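PDB 7D9E: gamma-glutamyltransferase 1 Threonine peptidase. MEROPS family T03 from Pseudomonas nitroreducens, which catalyses transfer of the gamma-glutamyl group of glutathione and related compounds to amino acids or peptides, or its release by hydrolysis to give glutamate. Local coordinates for residues A121-H126 with A180-G185. Sequence-based numbering, arbitrary orientation.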
# COMPACT_ATOMS: atom_id res chain seq x y z
N ALA B 121 3.53 7.46 -17.47
CA ALA B 121 2.30 7.54 -18.25
C ALA B 121 1.10 7.89 -17.39
O ALA B 121 0.98 7.47 -16.23
CB ALA B 121 2.07 6.22 -18.98
N GLN B 122 0.16 8.63 -18.00
CA GLN B 122 -1.14 8.86 -17.39
C GLN B 122 -1.74 7.55 -16.89
O GLN B 122 -1.69 6.53 -17.57
CB GLN B 122 -2.08 9.46 -18.44
CG GLN B 122 -3.48 9.74 -17.96
CD GLN B 122 -4.31 10.37 -19.06
OE1 GLN B 122 -4.77 11.52 -18.97
NE2 GLN B 122 -4.45 9.63 -20.14
N ARG B 123 -2.32 7.61 -15.68
CA ARG B 123 -3.10 6.51 -15.13
C ARG B 123 -4.46 7.05 -14.73
O ARG B 123 -4.59 8.21 -14.31
CB ARG B 123 -2.44 5.85 -13.92
CG ARG B 123 -1.15 5.14 -14.29
CD ARG B 123 -0.61 4.30 -13.18
NE ARG B 123 -0.19 5.05 -12.00
CZ ARG B 123 1.05 5.50 -11.79
NH1 ARG B 123 1.99 5.33 -12.71
NH2 ARG B 123 1.33 6.16 -10.68
N VAL B 124 -5.49 6.21 -14.87
CA VAL B 124 -6.85 6.57 -14.48
C VAL B 124 -7.44 5.39 -13.71
O VAL B 124 -6.86 4.31 -13.66
CB VAL B 124 -7.75 6.95 -15.68
CG1 VAL B 124 -7.17 8.17 -16.39
CG2 VAL B 124 -7.94 5.78 -16.60
N HIS B 125 -8.62 5.59 -13.13
CA HIS B 125 -9.18 4.58 -12.25
C HIS B 125 -10.70 4.58 -12.29
O HIS B 125 -11.33 5.64 -12.26
CB HIS B 125 -8.71 4.89 -10.82
CG HIS B 125 -9.26 3.97 -9.78
ND1 HIS B 125 -8.85 2.66 -9.64
CD2 HIS B 125 -10.22 4.17 -8.84
CE1 HIS B 125 -9.51 2.10 -8.64
NE2 HIS B 125 -10.35 3.00 -8.14
N HIS B 126 -11.27 3.38 -12.32
CA HIS B 126 -12.70 3.17 -12.16
C HIS B 126 -12.90 2.03 -11.17
O HIS B 126 -12.08 1.11 -11.09
CB HIS B 126 -13.34 2.80 -13.51
CG HIS B 126 -14.80 2.50 -13.41
ND1 HIS B 126 -15.73 3.44 -13.03
CD2 HIS B 126 -15.48 1.35 -13.63
CE1 HIS B 126 -16.93 2.89 -13.01
NE2 HIS B 126 -16.81 1.62 -13.37
N ALA B 180 13.06 3.25 -11.54
CA ALA B 180 12.15 4.33 -11.92
C ALA B 180 11.40 4.76 -10.67
O ALA B 180 10.81 3.93 -9.96
CB ALA B 180 11.15 3.89 -12.99
N SER B 181 11.41 6.08 -10.44
CA SER B 181 10.65 6.74 -9.39
C SER B 181 9.60 7.62 -10.05
O SER B 181 9.90 8.42 -10.94
CB SER B 181 11.56 7.59 -8.51
OG SER B 181 12.54 6.77 -7.90
N ASP B 182 8.37 7.48 -9.60
CA ASP B 182 7.25 8.17 -10.23
C ASP B 182 7.45 9.68 -10.20
O ASP B 182 7.72 10.24 -9.14
CB ASP B 182 6.00 7.81 -9.42
CG ASP B 182 4.72 7.91 -10.21
OD1 ASP B 182 4.53 8.95 -10.90
OD2 ASP B 182 3.89 6.99 -10.12
N PRO B 183 7.31 10.36 -11.34
CA PRO B 183 7.36 11.82 -11.32
C PRO B 183 6.22 12.46 -10.55
O PRO B 183 6.27 13.68 -10.32
CB PRO B 183 7.33 12.21 -12.80
CG PRO B 183 6.89 11.00 -13.53
CD PRO B 183 7.04 9.80 -12.67
N ARG B 184 5.21 11.68 -10.12
CA ARG B 184 4.17 12.22 -9.27
C ARG B 184 4.67 12.54 -7.87
O ARG B 184 4.02 13.30 -7.14
CB ARG B 184 3.04 11.19 -9.15
CG ARG B 184 2.16 11.12 -10.41
CD ARG B 184 1.29 9.90 -10.37
NE ARG B 184 0.57 9.66 -11.61
CZ ARG B 184 1.09 9.08 -12.69
NH1 ARG B 184 2.36 8.69 -12.73
NH2 ARG B 184 0.35 8.84 -13.77
N GLY B 185 5.79 11.95 -7.47
CA GLY B 185 6.30 12.13 -6.12
C GLY B 185 7.74 12.57 -6.11
O GLY B 185 8.27 13.06 -7.11
O HOH W 1 -2.29 9.93 -13.82
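Two stacked guanidinium groups, those of Arg123 and Arg184, share the carboxylate of Asp182 in a buried salt-bridge network. It joins the loop after helix 115-120 to the Asx turn that follows strand 176-181 of the Ntn-hydrolase fold. The guanidinium planes lie 30° apart with centres 3.7 Å from each other, offset so that NH2 of Arg123 sits over the face of Arg184. Each arginine takes its own oxygen of Asp182, which probably lets the two charges lie close. Arg123 NH2 reaches Asp182 OD2 at 2.7 Å in a nearly straight bond, while Arg184 NH1 meets Asp182 OD1 at 2.9 Å; both bonds use syn lone pairs and lie close to the guanidinium planes. A bend at chi3 (-65°) brings the Arg123 head onto its neighbour, whereas Arg184 runs extended from CG to NE. Asp182 OD1 also accepts from the backbone N of Arg184 at 2.9 Å, which closes the Asx turn and ties the carboxylate to its own loop. With the other terminal nitrogen of its guanidinium, NH2, Arg184 donates to Ala121 O at 2.9 Å, and water 1 links the same NH2 to Arg123 N. Met164 O takes a hydrogen bond from Arg123 NH2. Asp182 thus bridges both heads at their edges, and Asp137 adds a second carboxylate for Arg184 NE alone; together they probably balance the two positive charges, while in-plane bonds fix the rotation of both heads.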